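Argininosuccinate lyase (Chelativorans sp., PDB 6RXA) is an engineered EDDS lyase of the aspartase/fumarase superfamily, a carbon-nitrogen lyase that binds fumarate and probably breaks or forms carbon-nitrogen bonds to it. Local coordinates at residues Ala8-Ile11 against Gly12-Gly16; Gly16-Ala19 against Pro20-Glu24; Gln23-Tyr26 against Asp27-Ala30; His241-Val244 against Asn245-Leu249. The protein carries 2 engineered substitutions. One frame throughout, in Å; residues are numbered along the deposited sequence.

Contact 1: residues Ala8-Ile11 against Gly12-Gly16; sequences ATRI and GRATG
Two successive bends, chi2 -52° and chi3 -65°, curl the side chain of Arg10 round so that its guanidinium lies beside the carbonyls of Thr15 and Gly16. Arg10 NE gives its hydrogen to Gly16 O at 2.8 Å, while Arg10 NH2 reaches Thr15 O, also at 2.8 Å and nearly straight at 165°. Both oxygens lie in the guanidinium plane, yet each carbonyl is approached from above its own plane. Ala14, the last residue of the chain reversal, lays its CB over the centre of one guanidinium face, 3.7 Å from Arg10 CZ. The reversal is a type II' beta turn from Ile11 to Ala14, closed by Ala14 N to Ile11 O at 2.9 Å. Gly12 takes the positive phi that this turn needs at its second residue, and its N is hydrogen-bonded to Glu387 of the second subunit, tying the bend to the interface. Further round the guanidinium, Arg10 NH1 bonds to the carbonyl of Ala277 and NH2 also to that of Ala274. These four acceptors are all main-chain oxygens, so peptide dipoles probably offset the positive charge; together they hold the flat group against rotation and join two loops through one side chain.

Contact 2: residues Gly16-Ala19 against Pro20-Glu24; sequences GAKA and PEFQE
The start of helix 20-31 is built here, with Ala19 at the N-cap and Lys18 just ahead of it folding along the first turn. Ala19 O accepts the first regular helical bond, from Gln23 N at 2.9 Å, the donor lying nearly on the line of the carbonyl. The methyl of Ala19 packs against Pro20 CD at 3.6 Å and Phe22 CB at 4.1 Å. Lys18 runs across the Phe22 ring at about a right angle: its CD stands over the ring face, 4.2 Å from the centroid, in a CH-pi contact. A bend at chi4 (76°) then turns the ammonium to the side-chain oxygen of Gln23, and NZ bonds to OE1 at 2.9 Å, tilted 19° from the amide plane. Gln23 meets it by bending its own chain at chi2. Lys18 NZ also forms a salt bridge with Asp7, and a cation-pi contact with Tyr26, whose ring packs edge-to-face with Phe22. One lysine thus has its apolar stem on an aromatic face and its charge balanced by a carboxylate. The ammonium at OE1 probably polarises the Gln23 amide, which would make the N-H groups at its other end somewhat stronger donors.

Contact 3: residues Gln23-Tyr26 against Asp27-Ala30; sequences QELY and DFDA. With FMT (formic acid), chain D.
Glu24 O is shared by two main-chain donors, Asp27 N at 3.1 Å and, more weakly, Phe28 N at 3.3 Å. The Asp27 bond reaches the oxygen from well above the carbonyl plane, with a C=O...N angle of only 109°, a three-residue bond of 3-10 kind beside the weaker four-residue one. From the next residue on, where the helix kinks, water replaces the direct bonds. Water 1 donates to Leu25 O at 3.0 Å and accepts from Asp29 N at 3.0 Å; water 2 does the same between Tyr26 O (2.8 Å) and Ala30 N (2.9 Å). Phe28, with CG between the backbone N and the carbonyl carbon (chi1 72°), swings its ring back so that Glu24 O lies at the ring edge and water 1 sits over one face. On the outer side, Gln23 NE2 bonds to Asp27 OD1 at 2.9 Å; the oxygen lies in the amide plane, but the carboxylate is met from above its own plane. Tyr26, a fumarate-binding residue, bonds through its OH to O2 of a formate, probably from the crystallisation liquor, at 3.0 Å, and Arg112 of the third subunit holds the same formate. Leu25 packs against helices 290-301 and 329-348, Phe28 rests on Ala334 and Ala337 of the latter, and the Tyr26 ring makes a cation-pi contact with Arg294 of the former.

Contact 4: residues His241-Val244 against Asn245-Leu249; sequences HAFV and NAVFL
Main-chain hydrogen bonds tie His241 to Asn245 and each of the next three residues to the one four further on. Asn245 N meets His241 O at 3.1 Å, Ala246 N meets Ala242 O at 3.0 Å, Val247 N meets Phe243 O at 2.8 Å and Phe248 N meets Val244 O at 2.9 Å. This is regular alpha helix, without a kink. The polar side chains meet through water. With CG anti to the backbone N (chi1 -165°), the imidazole of His241 stands out from the helix, and Asn245 folds back so that its OD1 comes to the ring edge, in the ring plane, while the two flat groups stand 80° apart. Water 3, likewise at the ring edge, lies 2.8 Å from His241 NE2 and donates to Asn245 OD1 at 2.8 Å. The same amide oxygen is bonded to the hydroxyl of Tyr186, so OD1 has two partners, which probably hold the rotation of this buried amide. The apolar contact occupies a different side of the helix: Phe243 CZ touches Val247 CB at 3.7 Å, and Val247 CG1 makes an off-centre CH-pi contact with the ring. That ring also stacks on Phe243 of the fourth subunit, while Phe248 packs among helices 112-147, 168-193 and 329-348 of its own chain. A long, buried helix that faces its own bundle on one side and the fourth subunit on another is what the central helical bundle of the aspartase/fumarase superfamily is made of, where helices of four subunits pack into a single tetrameric core.

In the fold
Contacts 1, 2 and 3 follow one another along the N-terminal part of the chain, their centres about 12 Å and then 10 Å apart. Contact 1 is wholly loop, contact 2 leads into helix 20-31 through the shared Gly16, and contact 3 carries on along that helix through Gln23 and Glu24. Contact 4 comes some two hundred residues later, in helix 236-262, with its centre about 34 Å from that of contact 1 and 20 Å from that of contact 3. Helix 329-348 packs against both contacts 3 and 4. The N-terminal run thus brings Tyr26, a fumarate-binding residue, to a formate that Arg112 of the third subunit also holds, whereas contact 4 lies buried near the centre of the chain.

Contact 1: residues Ala8-Ile11 against Gly12-Gly16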
loop_
_atom_site.group_PDB
_atom_site.type_symbol
_atom_site.label_atom_id
_atom_site.label_comp_id
_atom_site.label_asym_id
_atom_site.label_seq_id
_atom_site.Cartn_x
_atom_site.Cartn_y
_atom_site.Cartn_z
ATOM N N ALA A 8 14.010 0.929 34.529
ATOM C CA ALA A 8 15.433 0.978 34.223
ATOM C C ALA A 8 15.768 1.907 33.068
ATOM O O ALA A 8 16.953 2.200 32.869
ATOM C CB ALA A 8 15.944 -0.430 33.892
ATOM N N THR A 9 14.774 2.370 32.310
ATOM C CA THR A 9 15.033 3.329 31.245
ATOM C C THR A 9 15.139 4.760 31.761
ATOM O O THR A 9 15.567 5.637 31.002
ATOM C CB THR A 9 13.964 3.277 30.146
ATOM O OG1 THR A 9 12.732 3.839 30.627
ATOM C CG2 THR A 9 13.743 1.871 29.636
ATOM N N ARG A 10 14.769 5.018 33.024
ATOM C CA ARG A 10 14.782 6.372 33.583
ATOM C C ARG A 10 16.122 6.619 34.283
ATOM O O ARG A 10 16.260 6.584 35.505
ATOM C CB ARG A 10 13.600 6.579 34.518
ATOM C CG ARG A 10 12.261 6.227 33.905
ATOM C CD ARG A 10 12.012 6.902 32.570
ATOM N NE ARG A 10 11.913 8.350 32.680
ATOM C CZ ARG A 10 11.710 9.165 31.653
ATOM N NH1 ARG A 10 11.602 8.678 30.423
ATOM N NH2 ARG A 10 11.637 10.474 31.851
ATOM N N ILE A 11 17.131 6.829 33.443
ATOM C CA ILE A 11 18.494 7.087 33.874
ATOM C C ILE A 11 18.948 8.385 33.225
ATOM O O ILE A 11 18.392 8.821 32.216
ATOM C CB ILE A 11 19.446 5.943 33.472
ATOM C CG1 ILE A 11 19.476 5.763 31.951
ATOM C CG2 ILE A 11 19.024 4.651 34.149
ATOM C CD1 ILE A 11 20.442 4.669 31.466
ATOM N N GLY A 12 19.979 8.995 33.808
ATOM C CA GLY A 12 20.569 10.191 33.220
ATOM C C GLY A 12 19.542 11.279 32.979
ATOM O O GLY A 12 18.767 11.639 33.874
ATOM N N ARG A 13 19.512 11.809 31.748
ATOM C CA ARG A 13 18.596 12.890 31.412
ATOM C C ARG A 13 17.133 12.464 31.334
ATOM O O ARG A 13 16.265 13.333 31.189
ATOM C CB ARG A 13 19.008 13.544 30.091
ATOM C CG ARG A 13 20.399 14.157 30.139
ATOM C CD ARG A 13 20.648 15.068 28.948
ATOM N NE ARG A 13 19.761 16.227 28.965
ATOM C CZ ARG A 13 19.592 17.054 27.945
ATOM N NH1 ARG A 13 20.245 16.854 26.808
ATOM N NH2 ARG A 13 18.766 18.086 28.061
ATOM N N ALA A 14 16.830 11.165 31.415
ATOM C CA ALA A 14 15.445 10.700 31.457
ATOM C C ALA A 14 15.017 10.676 32.918
ATOM O O ALA A 14 14.988 9.634 33.579
ATOM C CB ALA A 14 15.315 9.333 30.808
ATOM N N THR A 15 14.686 11.857 33.422
ATOM C CA THR A 15 14.396 12.024 34.832
ATOM C C THR A 15 12.922 11.768 35.105
ATOM O O THR A 15 12.052 11.937 34.243
ATOM C CB THR A 15 14.751 13.441 35.277
ATOM O OG1 THR A 15 14.004 14.391 34.501
ATOM C CG2 THR A 15 16.243 13.698 35.100
ATOM N N GLY A 16 12.647 11.393 36.347
ATOM C CA GLY A 16 11.299 11.054 36.734
ATOM C C GLY A 16 10.801 9.817 36.009
ATOM O O GLY A 16 11.555 9.048 35.409
#

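Contact 2: residues Gly16-Ala19 against Pro20-Glu24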
loop_
_atom_site.group_PDB
_atom_site.type_symbol
_atom_site.label_atom_id
_atom_site.label_comp_id
_atom_site.label_asym_id
_atom_site.label_seq_id
_atom_site.Cartn_x
_atom_site.Cartn_y
_atom_site.Cartn_z
ATOM N N GLY A 16 12.647 11.393 36.347
ATOM C CA GLY A 16 11.299 11.054 36.734
ATOM C C GLY A 16 10.801 9.817 36.009
ATOM O O GLY A 16 11.555 9.048 35.409
ATOM N N ALA A 17 9.495 9.613 36.121
ATOM C CA ALA A 17 8.840 8.483 35.492
ATOM C C ALA A 17 8.380 8.858 34.088
ATOM O O ALA A 17 8.173 10.031 33.770
ATOM C CB ALA A 17 7.605 8.069 36.288
ATOM N N LYS A 18 8.180 7.847 33.252
ATOM C CA LYS A 18 7.457 8.095 32.011
ATOM C C LYS A 18 6.067 8.629 32.343
ATOM O O LYS A 18 5.412 8.162 33.276
ATOM C CB LYS A 18 7.269 6.805 31.215
ATOM C CG LYS A 18 8.523 6.098 30.732
ATOM C CD LYS A 18 8.149 5.134 29.589
ATOM C CE LYS A 18 9.182 4.062 29.331
ATOM N NZ LYS A 18 9.111 3.006 30.395
ATOM N N ALA A 19 5.604 9.596 31.562
ATOM C CA ALA A 19 4.203 9.946 31.620
ATOM C C ALA A 19 3.370 8.702 31.327
ATOM O O ALA A 19 3.772 7.853 30.528
ATOM C CB ALA A 19 3.885 10.998 30.557
ATOM N N PRO A 20 2.179 8.592 31.914
ATOM C CA PRO A 20 1.347 7.415 31.615
ATOM C C PRO A 20 1.042 7.283 30.137
ATOM O O PRO A 20 1.037 6.170 29.602
ATOM C CB PRO A 20 0.078 7.648 32.440
ATOM C CG PRO A 20 0.471 8.638 33.487
ATOM C CD PRO A 20 1.563 9.482 32.916
ATOM N N GLU A 21 0.807 8.408 29.447
ATOM C CA GLU A 21 0.503 8.347 28.025
ATOM C C GLU A 21 1.698 7.846 27.221
ATOM O O GLU A 21 1.530 7.159 26.200
ATOM C CB GLU A 21 0.086 9.730 27.531
ATOM C CG GLU A 21 -1.087 10.345 28.263
ATOM C CD GLU A 21 -0.670 11.269 29.389
ATOM O OE1 GLU A 21 0.393 11.048 30.023
ATOM O OE2 GLU A 21 -1.420 12.229 29.653
ATOM N N PHE A 22 2.908 8.177 27.667
ATOM C CA PHE A 22 4.127 7.693 27.031
ATOM C C PHE A 22 4.273 6.203 27.273
ATOM O O PHE A 22 4.565 5.441 26.350
ATOM C CB PHE A 22 5.289 8.502 27.613
ATOM C CG PHE A 22 6.645 8.211 27.016
ATOM C CD1 PHE A 22 6.803 7.706 25.733
ATOM C CD2 PHE A 22 7.785 8.461 27.770
ATOM C CE1 PHE A 22 8.088 7.462 25.226
ATOM C CE2 PHE A 22 9.060 8.212 27.267
ATOM C CZ PHE A 22 9.202 7.712 25.989
ATOM N N GLN A 23 4.018 5.763 28.501
ATOM C CA GLN A 23 4.087 4.342 28.802
ATOM C C GLN A 23 3.103 3.537 27.957
ATOM O O GLN A 23 3.393 2.388 27.614
ATOM C CB GLN A 23 3.860 4.139 30.298
ATOM C CG GLN A 23 3.965 2.683 30.758
ATOM C CD GLN A 23 5.373 2.132 30.628
ATOM O OE1 GLN A 23 6.344 2.767 31.041
ATOM N NE2 GLN A 23 5.491 0.958 30.019
ATOM N N GLU A 24 1.952 4.116 27.593
ATOM C CA GLU A 24 0.983 3.386 26.775
ATOM C C GLU A 24 1.604 2.886 25.473
ATOM O O GLU A 24 1.248 1.810 24.977
ATOM C CB GLU A 24 -0.241 4.257 26.476
ATOM C CG GLU A 24 -1.060 4.678 27.693
ATOM C CD GLU A 24 -2.254 5.559 27.328
ATOM O OE1 GLU A 24 -2.892 5.274 26.293
ATOM O OE2 GLU A 24 -2.543 6.533 28.083
#

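Contact 3: residues Gln23-Tyr26 against Asp27-Ala30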
loop_
_atom_site.group_PDB
_atom_site.type_symbol
_atom_site.label_atom_id
_atom_site.label_comp_id
_atom_site.label_asym_id
_atom_site.label_seq_id
_atom_site.Cartn_x
_atom_site.Cartn_y
_atom_site.Cartn_z
ATOM N N GLN A 23 4.018 5.763 28.501
ATOM C CA GLN A 23 4.087 4.342 28.802
ATOM C C GLN A 23 3.103 3.537 27.957
ATOM O O GLN A 23 3.393 2.388 27.614
ATOM C CB GLN A 23 3.860 4.139 30.298
ATOM C CG GLN A 23 3.965 2.683 30.758
ATOM C CD GLN A 23 5.373 2.132 30.628
ATOM O OE1 GLN A 23 6.344 2.767 31.041
ATOM N NE2 GLN A 23 5.491 0.958 30.019
ATOM N N GLU A 24 1.952 4.116 27.593
ATOM C CA GLU A 24 0.983 3.386 26.775
ATOM C C GLU A 24 1.604 2.886 25.473
ATOM O O GLU A 24 1.248 1.810 24.977
ATOM C CB GLU A 24 -0.241 4.257 26.476
ATOM C CG GLU A 24 -1.060 4.678 27.693
ATOM C CD GLU A 24 -2.254 5.559 27.328
ATOM O OE1 GLU A 24 -2.892 5.274 26.293
ATOM O OE2 GLU A 24 -2.543 6.533 28.083
ATOM N N LEU A 25 2.523 3.657 24.890
ATOM C CA LEU A 25 3.169 3.249 23.650
ATOM C C LEU A 25 3.998 1.981 23.806
ATOM O O LEU A 25 4.234 1.284 22.812
ATOM C CB LEU A 25 4.058 4.380 23.123
ATOM C CG LEU A 25 3.317 5.567 22.513
ATOM C CD1 LEU A 25 4.241 6.775 22.417
ATOM C CD2 LEU A 25 2.712 5.226 21.149
ATOM N N TYR A 26 4.457 1.686 25.012
ATOM C CA TYR A 26 5.245 0.489 25.258
ATOM C C TYR A 26 4.388 -0.707 25.624
ATOM O O TYR A 26 4.874 -1.843 25.556
ATOM C CB TYR A 26 6.237 0.753 26.393
ATOM C CG TYR A 26 7.329 1.720 26.020
ATOM C CD1 TYR A 26 7.120 3.083 26.081
ATOM C CD2 TYR A 26 8.566 1.263 25.591
ATOM C CE1 TYR A 26 8.104 3.976 25.714
ATOM C CE2 TYR A 26 9.568 2.148 25.235
ATOM C CZ TYR A 26 9.328 3.502 25.301
ATOM O OH TYR A 26 10.309 4.398 24.947
ATOM N N ASP A 27 3.138 -0.475 26.013
ATOM C CA ASP A 27 2.314 -1.523 26.602
ATOM C C ASP A 27 1.303 -2.136 25.636
ATOM O O ASP A 27 0.883 -3.281 25.855
ATOM C CB ASP A 27 1.531 -0.974 27.808
ATOM C CG ASP A 27 2.417 -0.626 29.010
ATOM O OD1 ASP A 27 3.605 -0.988 29.018
ATOM O OD2 ASP A 27 1.905 0.022 29.942
ATOM N N PHE A 28 0.896 -1.419 24.581
ATOM C CA PHE A 28 -0.273 -1.866 23.824
ATOM C C PHE A 28 -0.019 -3.172 23.074
ATOM O O PHE A 28 -0.949 -3.971 22.900
ATOM C CB PHE A 28 -0.794 -0.756 22.883
ATOM C CG PHE A 28 0.089 -0.484 21.686
ATOM C CD1 PHE A 28 0.035 -1.287 20.557
ATOM C CD2 PHE A 28 0.948 0.607 21.691
ATOM C CE1 PHE A 28 0.842 -1.032 19.476
ATOM C CE2 PHE A 28 1.760 0.865 20.611
ATOM C CZ PHE A 28 1.704 0.054 19.507
ATOM N N ASP A 29 1.209 -3.414 22.605
ATOM C CA ASP A 29 1.433 -4.565 21.741
ATOM C C ASP A 29 1.199 -5.864 22.501
ATOM O O ASP A 29 0.442 -6.731 22.050
ATOM C CB ASP A 29 2.841 -4.523 21.152
ATOM C CG ASP A 29 3.085 -5.636 20.146
ATOM O OD1 ASP A 29 2.183 -5.914 19.328
ATOM O OD2 ASP A 29 4.186 -6.219 20.169
ATOM N N ALA A 30 1.806 -5.993 23.679
ATOM C CA ALA A 30 1.669 -7.228 24.437
ATOM C C ALA A 30 0.281 -7.373 25.041
ATOM O O ALA A 30 -0.162 -8.498 25.294
ATOM C CB ALA A 30 2.731 -7.276 25.533
HETATM C C FMT D . 13.560 4.146 26.320
HETATM O O1 FMT D . 14.751 4.089 26.636
HETATM O O2 FMT D . 13.015 3.265 25.651
HETATM O O HOH W 1 3.582 -1.652 22.566
HETATM O O HOH W 2 4.008 -4.360 24.595
#

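Contact 4: residues His241-Val244 against Asn245-Leu249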
loop_
_atom_site.group_PDB
_atom_site.type_symbol
_atom_site.label_atom_id
_atom_site.label_comp_id
_atom_site.label_asym_id
_atom_site.label_seq_id
_atom_site.Cartn_x
_atom_site.Cartn_y
_atom_site.Cartn_z
ATOM N N HIS A 241 -12.973 2.512 8.098
ATOM C CA HIS A 241 -12.403 2.683 9.435
ATOM C C HIS A 241 -10.876 2.672 9.378
ATOM O O HIS A 241 -10.209 3.539 9.966
ATOM C CB HIS A 241 -12.970 1.577 10.328
ATOM C CG HIS A 241 -12.781 1.811 11.788
ATOM N ND1 HIS A 241 -13.550 1.173 12.739
ATOM C CD2 HIS A 241 -11.906 2.591 12.466
ATOM C CE1 HIS A 241 -13.159 1.559 13.941
ATOM N NE2 HIS A 241 -12.162 2.416 13.805
ATOM N N ALA A 242 -10.304 1.738 8.625
ATOM C CA ALA A 242 -8.859 1.707 8.444
ATOM C C ALA A 242 -8.354 2.986 7.786
ATOM O O ALA A 242 -7.294 3.516 8.166
ATOM C CB ALA A 242 -8.460 0.483 7.620
ATOM N N PHE A 243 -9.091 3.505 6.802
ATOM C CA PHE A 243 -8.653 4.727 6.147
ATOM C C PHE A 243 -8.680 5.929 7.089
ATOM O O PHE A 243 -7.730 6.726 7.121
ATOM C CB PHE A 243 -9.489 5.072 4.922
ATOM C CG PHE A 243 -9.210 6.459 4.449
ATOM C CD1 PHE A 243 -7.992 6.758 3.837
ATOM C CD2 PHE A 243 -10.102 7.481 4.677
ATOM C CE1 PHE A 243 -7.696 8.032 3.448
ATOM C CE2 PHE A 243 -9.805 8.772 4.276
ATOM C CZ PHE A 243 -8.589 9.048 3.674
ATOM N N VAL A 244 -9.792 6.141 7.809
ATOM C CA VAL A 244 -9.844 7.333 8.649
ATOM C C VAL A 244 -8.728 7.268 9.690
ATOM O O VAL A 244 -8.058 8.271 9.972
ATOM C CB VAL A 244 -11.232 7.566 9.274
ATOM C CG1 VAL A 244 -11.216 8.897 10.039
ATOM C CG2 VAL A 244 -12.303 7.590 8.203
ATOM N N ASN A 245 -8.476 6.074 10.237
ATOM C CA ASN A 245 -7.350 5.916 11.153
ATOM C C ASN A 245 -6.049 6.346 10.481
ATOM O O ASN A 245 -5.235 7.066 11.072
ATOM C CB ASN A 245 -7.227 4.464 11.608
ATOM C CG ASN A 245 -8.275 4.039 12.616
ATOM O OD1 ASN A 245 -9.171 4.801 13.006
ATOM N ND2 ASN A 245 -8.167 2.781 13.043
ATOM N N ALA A 246 -5.821 5.897 9.246
ATOM C CA ALA A 246 -4.564 6.203 8.577
ATOM C C ALA A 246 -4.426 7.698 8.295
ATOM O O ALA A 246 -3.345 8.273 8.468
ATOM C CB ALA A 246 -4.418 5.418 7.281
ATOM N N VAL A 247 -5.489 8.338 7.800
ATOM C CA VAL A 247 -5.362 9.760 7.459
ATOM C C VAL A 247 -5.246 10.623 8.714
ATOM O O VAL A 247 -4.412 11.537 8.779
ATOM C CB VAL A 247 -6.452 10.238 6.475
ATOM C CG1 VAL A 247 -7.789 10.446 7.164
ATOM C CG2 VAL A 247 -5.987 11.535 5.785
ATOM N N PHE A 248 -6.066 10.341 9.734
ATOM C CA PHE A 248 -5.929 11.008 11.019
ATOM C C PHE A 248 -4.510 10.857 11.565
ATOM O O PHE A 248 -3.870 11.835 11.972
ATOM C CB PHE A 248 -6.958 10.459 12.022
ATOM C CG PHE A 248 -6.566 10.718 13.445
ATOM C CD1 PHE A 248 -6.531 12.007 13.940
ATOM C CD2 PHE A 248 -6.152 9.691 14.260
ATOM C CE1 PHE A 248 -6.112 12.268 15.211
ATOM C CE2 PHE A 248 -5.735 9.938 15.542
ATOM C CZ PHE A 248 -5.714 11.222 16.036
ATOM N N LEU A 249 -3.988 9.631 11.556
ATOM C CA LEU A 249 -2.651 9.412 12.097
ATOM C C LEU A 249 -1.588 10.102 11.259
ATOM O O LEU A 249 -0.538 10.465 11.801
ATOM C CB LEU A 249 -2.360 7.920 12.278
ATOM C CG LEU A 249 -3.015 7.285 13.520
ATOM C CD1 LEU A 249 -2.941 5.776 13.479
ATOM C CD2 LEU A 249 -2.339 7.807 14.785
HETATM O O HOH W 3 -10.143 3.653 15.387
#